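Local atomic coordinates of attachment protein G3P (Enterobacteria phage Ike, PDB entry 4EO0), a protein that probably mediates attachment of the filamentous phage IKe to the N-pilus of its bacterial host, through a pilus-binding domain at the tip of the virion. Residues A39-A44 and C80-S85; L61-T66 and S70-V75. All blocks are in the same frame, centred on the assembly; numbering follows the deposited sequence.

Contact 1: A39-A44 and C80-S85; sequences ADLTTA and CVYNGS
Leu-41 and Tyr-82 are the nearest CA pair across the segments, 8.1 Å apart. Residues 39-44 are an early turn of the long helix 38-66, while 80-85 run through the short strand 81-82 into an extended loop. The spacing is slightly wider one residue along the helix, where Thr-42 CA lies 8.7 Å from Cys-80 CA. Both CB atoms of the central pair point across the gap, and these two residues account for most of the contact.

Leu-41 reaches the phenol ring with more than one atom. Its CD2 methyl sits over one face, 4.0 Å from the ring centroid and 19° off the normal, a CH-pi contact displaced toward the CG-CD2 side of the ring. CB of Leu-41 lies above the rim, 3.7 Å from Tyr-82 CE2. A chi1 of -89°, well past the usual staggered value, swings CG and CD2 over the CG-CD2 side. Tyr-82 reaches across toward the helix, roughly at right angles to its axis, with CG anti to its own carbonyl carbon (chi1 -53°), and its OH ends 3.5 Å from Leu-41 O. Beyond the tyrosine, Leu-41 CD2 also approaches Gly-84 O at 4.0 Å.

The layer below is strand 94-106 of the antiparallel sheet, where Leu-41 touches Ile-95 and Tyr-82 touches Ala-97. Close by, the disulfide between Cys-80 and Cys-45 ties strand 81-82 covalently to the helix just after Ala-44.

The fit between the segments is therefore dispersive: a buried leucine lies against a partly exposed aromatic face, and the polar atoms that come near are not hydrogen-bonded partners across it. The disulfide is the covalent link near this contact, and Leu-41 and Tyr-82 add apolar packing close by.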
loop_
_atom_site.group_PDB
_atom_site.type_symbol
_atom_site.label_atom_id
_atom_site.label_comp_id
_atom_site.label_asym_id
_atom_site.label_seq_id
_atom_site.Cartn_x
_atom_site.Cartn_y
_atom_site.Cartn_z
ATOM N N ALA A 39 3.289 -12.986 1.115
ATOM C CA ALA A 39 1.865 -12.794 1.421
ATOM C C ALA A 39 1.663 -11.526 2.237
ATOM O O ALA A 39 0.688 -10.809 2.012
ATOM C CB ALA A 39 1.309 -13.991 2.164
ATOM N N ASP A 40 2.618 -11.214 3.141
ATOM C CA ASP A 40 2.584 -9.951 3.881
ATOM C C ASP A 40 2.678 -8.742 2.955
ATOM O O ASP A 40 2.043 -7.732 3.253
ATOM C CB ASP A 40 3.735 -9.851 4.896
ATOM C CG ASP A 40 3.679 -10.830 6.040
ATOM O OD1 ASP A 40 2.565 -11.288 6.372
ATOM O OD2 ASP A 40 4.726 -11.052 6.670
ATOM N N LEU A 41 3.454 -8.832 1.851
ATOM C CA LEU A 41 3.623 -7.709 0.906
ATOM C C LEU A 41 2.317 -7.453 0.154
ATOM O O LEU A 41 1.914 -6.292 -0.017
ATOM C CB LEU A 41 4.786 -7.942 -0.092
ATOM C CG LEU A 41 6.195 -7.467 0.320
ATOM C CD1 LEU A 41 6.798 -8.342 1.374
ATOM C CD2 LEU A 41 7.163 -7.508 -0.856
ATOM N N THR A 42 1.645 -8.548 -0.264
ATOM C CA THR A 42 0.375 -8.495 -0.973
ATOM C C THR A 42 -0.664 -7.830 -0.085
ATOM O O THR A 42 -1.381 -6.972 -0.567
ATOM C CB THR A 42 -0.025 -9.891 -1.490
ATOM O OG1 THR A 42 0.848 -10.229 -2.556
ATOM C CG2 THR A 42 -1.475 -9.948 -1.995
ATOM N N THR A 43 -0.726 -8.213 1.215
ATOM C CA THR A 43 -1.657 -7.616 2.178
ATOM C C THR A 43 -1.363 -6.150 2.327
ATOM O O THR A 43 -2.305 -5.351 2.323
ATOM C CB THR A 43 -1.600 -8.387 3.498
ATOM O OG1 THR A 43 -2.017 -9.717 3.218
ATOM C CG2 THR A 43 -2.519 -7.785 4.594
ATOM N N ALA A 44 -0.071 -5.783 2.476
ATOM C CA ALA A 44 0.346 -4.387 2.613
ATOM C C ALA A 44 -0.068 -3.578 1.371
ATOM O O ALA A 44 -0.544 -2.459 1.526
ATOM C CB ALA A 44 1.850 -4.318 2.821
ATOM N N CYS A 80 1.997 -2.567 -6.504
ATOM C CA CYS A 80 2.714 -1.613 -5.674
ATOM C C CYS A 80 4.168 -1.617 -6.023
ATOM O O CYS A 80 4.639 -2.538 -6.695
ATOM C CB CYS A 80 2.531 -1.953 -4.196
ATOM S SG CYS A 80 0.886 -1.587 -3.563
ATOM N N VAL A 81 4.880 -0.598 -5.511
ATOM C CA VAL A 81 6.342 -0.481 -5.493
ATOM C C VAL A 81 6.689 -0.608 -4.003
ATOM O O VAL A 81 6.067 0.056 -3.156
ATOM C CB VAL A 81 6.898 0.812 -6.109
ATOM C CG1 VAL A 81 8.421 0.916 -5.898
ATOM C CG2 VAL A 81 6.545 0.883 -7.584
ATOM N N TYR A 82 7.653 -1.471 -3.698
ATOM C CA TYR A 82 8.084 -1.761 -2.331
ATOM C C TYR A 82 9.478 -1.273 -2.062
ATOM O O TYR A 82 10.279 -1.156 -2.990
ATOM C CB TYR A 82 8.034 -3.281 -2.058
ATOM C CG TYR A 82 6.703 -3.914 -2.379
ATOM C CD1 TYR A 82 6.385 -4.295 -3.680
ATOM C CD2 TYR A 82 5.737 -4.090 -1.390
ATOM C CE1 TYR A 82 5.139 -4.847 -3.988
ATOM C CE2 TYR A 82 4.491 -4.645 -1.686
ATOM C CZ TYR A 82 4.190 -5.002 -2.991
ATOM O OH TYR A 82 2.982 -5.572 -3.297
ATOM N N ASN A 83 9.797 -1.020 -0.788
ATOM C CA ASN A 83 11.164 -0.617 -0.398
ATOM C C ASN A 83 11.964 -1.783 0.209
ATOM O O ASN A 83 12.947 -1.565 0.915
ATOM C CB ASN A 83 11.132 0.598 0.541
ATOM C CG ASN A 83 10.624 0.302 1.936
ATOM O OD1 ASN A 83 10.042 -0.740 2.207
ATOM N ND2 ASN A 83 10.838 1.212 2.858
ATOM N N GLY A 84 11.516 -3.003 -0.033
ATOM C CA GLY A 84 12.194 -4.183 0.495
ATOM C C GLY A 84 11.600 -5.434 -0.074
ATOM O O GLY A 84 10.519 -5.420 -0.665
ATOM N N SER A 85 12.325 -6.506 0.115
ATOM C CA SER A 85 11.976 -7.841 -0.350
ATOM C C SER A 85 11.621 -8.688 0.847
ATOM O O SER A 85 12.190 -8.462 1.924
ATOM C CB SER A 85 13.177 -8.479 -1.048
ATOM O OG SER A 85 13.372 -7.874 -2.310
#

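Contact 2: L61-T66 and S70-V75; sequences LTLSGT and SQFRLV
Phe-72 packs against Leu-63 and Ser-64 where the pilus-binding domain turns from helix 38-66 into its antiparallel sheet, a helix-turn-strand connection in which the first strand residues fold back on the last helical turns. Phe-72 has the most surface buried here, followed by Leu-63 and, far behind, Ser-64.

Leu-63 covers one face of the ring. Its CB stands over the centre, 3.6 Å from the centroid and only 14° off the normal, a CH-pi contact made by the methylene at the root of the side chain. The leucine branch leads toward the ring's near end, where CD1 lies 3.7 Å from Phe-72 CD1. The backbone of Ser-70, in the same segment as Phe-72, lies off-centre over the opposite face with its carbonyl carbon. Phe-72 holds CG anti to its own carbonyl carbon (chi1 -49°), which sends the ring toward the helix; Phe-56 of the helix and Trp-67 of the following loop also touch it. Leu-63 continues inward to Ile-7 and to Ile-103 of strand 94-106.

Ser-64 meets the ring mainly through its backbone: its N approaches Phe-72 CE2 obliquely at 3.6 Å, whereas its CB is 4.2 Å from the same carbon. The helix is kinked here, where Gly-65 N makes no bond to Leu-61 O one turn back and pairs instead with Thr-62 O at 2.9 Å, an oxygen that Thr-66 N also uses. Among these packing contacts the shortest is between Phe-72 CZ and the carbonyl oxygen of Leu-63, 3.2 Å apart, about van der Waals distance.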
loop_
_atom_site.group_PDB
_atom_site.type_symbol
_atom_site.label_atom_id
_atom_site.label_comp_id
_atom_site.label_asym_id
_atom_site.label_seq_id
_atom_site.Cartn_x
_atom_site.Cartn_y
_atom_site.Cartn_z
ATOM N N LEU A 61 -16.416 14.175 -1.698
ATOM C CA LEU A 61 -17.433 15.011 -1.043
ATOM C C LEU A 61 -17.223 16.482 -1.443
ATOM O O LEU A 61 -18.202 17.190 -1.661
ATOM C CB LEU A 61 -17.404 14.877 0.491
ATOM C CG LEU A 61 -17.511 13.462 1.093
ATOM C CD1 LEU A 61 -17.447 13.529 2.629
ATOM C CD2 LEU A 61 -18.800 12.759 0.665
ATOM N N THR A 62 -15.946 16.933 -1.572
ATOM C CA THR A 62 -15.642 18.298 -2.012
ATOM C C THR A 62 -15.720 18.414 -3.530
ATOM O O THR A 62 -16.203 19.411 -4.024
ATOM C CB THR A 62 -14.239 18.740 -1.511
ATOM O OG1 THR A 62 -14.238 18.749 -0.092
ATOM C CG2 THR A 62 -13.838 20.126 -2.000
ATOM N N LEU A 63 -15.201 17.423 -4.268
ATOM C CA LEU A 63 -15.195 17.469 -5.736
ATOM C C LEU A 63 -16.573 17.688 -6.334
ATOM O O LEU A 63 -16.681 18.409 -7.314
ATOM C CB LEU A 63 -14.570 16.198 -6.345
ATOM C CG LEU A 63 -13.123 15.837 -5.986
ATOM C CD1 LEU A 63 -12.716 14.489 -6.599
ATOM C CD2 LEU A 63 -12.140 16.918 -6.444
ATOM N N SER A 64 -17.631 17.066 -5.763
ATOM C CA SER A 64 -18.979 17.226 -6.288
ATOM C C SER A 64 -19.459 18.687 -6.140
ATOM O O SER A 64 -20.351 19.097 -6.874
ATOM C CB SER A 64 -19.952 16.274 -5.601
ATOM O OG SER A 64 -19.986 16.541 -4.209
ATOM N N GLY A 65 -18.845 19.455 -5.229
ATOM C CA GLY A 65 -19.172 20.864 -5.053
ATOM C C GLY A 65 -18.389 21.732 -6.016
ATOM O O GLY A 65 -18.933 22.689 -6.574
ATOM N N THR A 66 -17.114 21.369 -6.252
ATOM C CA THR A 66 -16.211 22.093 -7.156
ATOM C C THR A 66 -16.644 21.909 -8.613
ATOM O O THR A 66 -16.591 22.861 -9.388
ATOM C CB THR A 66 -14.776 21.600 -6.927
ATOM O OG1 THR A 66 -14.490 21.702 -5.539
ATOM C CG2 THR A 66 -13.732 22.405 -7.713
ATOM N N SER A 70 -19.561 17.016 -13.218
ATOM C CA SER A 70 -18.602 15.962 -13.501
ATOM C C SER A 70 -18.882 14.721 -12.681
ATOM O O SER A 70 -19.574 14.776 -11.668
ATOM C CB SER A 70 -17.185 16.447 -13.189
ATOM O OG SER A 70 -16.778 17.533 -14.006
ATOM N N GLN A 71 -18.318 13.596 -13.134
ATOM C CA GLN A 71 -18.285 12.321 -12.432
ATOM C C GLN A 71 -16.826 12.207 -11.975
ATOM O O GLN A 71 -15.955 12.874 -12.547
ATOM C CB GLN A 71 -18.620 11.147 -13.364
ATOM C CG GLN A 71 -20.100 11.072 -13.751
ATOM C CD GLN A 71 -20.980 10.481 -12.672
ATOM O OE1 GLN A 71 -21.733 11.186 -11.993
ATOM N NE2 GLN A 71 -20.937 9.167 -12.518
ATOM N N PHE A 72 -16.556 11.406 -10.938
ATOM C CA PHE A 72 -15.202 11.276 -10.419
ATOM C C PHE A 72 -14.843 9.833 -10.279
ATOM O O PHE A 72 -15.728 8.977 -10.134
ATOM C CB PHE A 72 -15.062 11.977 -9.037
ATOM C CG PHE A 72 -15.621 13.374 -9.044
ATOM C CD1 PHE A 72 -14.906 14.424 -9.613
ATOM C CD2 PHE A 72 -16.904 13.624 -8.579
ATOM C CE1 PHE A 72 -15.481 15.686 -9.738
ATOM C CE2 PHE A 72 -17.464 14.889 -8.687
ATOM C CZ PHE A 72 -16.739 15.915 -9.241
ATOM N N ARG A 73 -13.541 9.544 -10.363
ATOM C CA ARG A 73 -13.057 8.200 -10.163
ATOM C C ARG A 73 -11.678 8.204 -9.601
ATOM O O ARG A 73 -10.922 9.164 -9.777
ATOM C CB ARG A 73 -13.154 7.347 -11.442
ATOM C CG ARG A 73 -12.103 7.690 -12.468
ATOM C CD ARG A 73 -12.274 6.916 -13.739
ATOM N NE ARG A 73 -11.121 7.149 -14.593
ATOM C CZ ARG A 73 -10.912 6.563 -15.764
ATOM N NH1 ARG A 73 -11.815 5.724 -16.266
ATOM N NH2 ARG A 73 -9.824 6.843 -16.464
ATOM N N LEU A 74 -11.326 7.081 -8.993
ATOM C CA LEU A 74 -9.985 6.830 -8.505
ATOM C C LEU A 74 -9.382 5.737 -9.387
ATOM O O LEU A 74 -9.960 4.651 -9.534
ATOM C CB LEU A 74 -10.027 6.397 -7.034
ATOM C CG LEU A 74 -8.714 5.875 -6.460
ATOM C CD1 LEU A 74 -7.662 6.993 -6.279
ATOM C CD2 LEU A 74 -8.968 5.193 -5.163
ATOM N N VAL A 75 -8.229 6.028 -9.990
ATOM C CA VAL A 75 -7.532 5.041 -10.790
ATOM C C VAL A 75 -6.345 4.635 -9.933
ATOM O O VAL A 75 -5.480 5.471 -9.661
ATOM C CB VAL A 75 -7.085 5.546 -12.196
ATOM C CG1 VAL A 75 -6.253 4.476 -12.924
ATOM C CG2 VAL A 75 -8.279 5.949 -13.046
#

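Contacts 1 and 2 join the two end regions of helix 38-66 to the sheet, with centres 29 Å apart and no touching atoms. Both are partly buried, pairing a buried leucine with a partly exposed aromatic residue, but the centre of contact 1 is about 8 Å, and that of contact 2 about 22 Å, from the centre of the chain, the latter toward one tip of the elongated domain. In sequence, the second is nested within the first: 61-66 and 70-75 are near neighbours, whereas 39-44 and 80-85 are distant and include one half of a disulfide, Cys-80. A methyl tip covers the tyrosine off-centre; a methylene covers the phenylalanine squarely, with more backbone taking part.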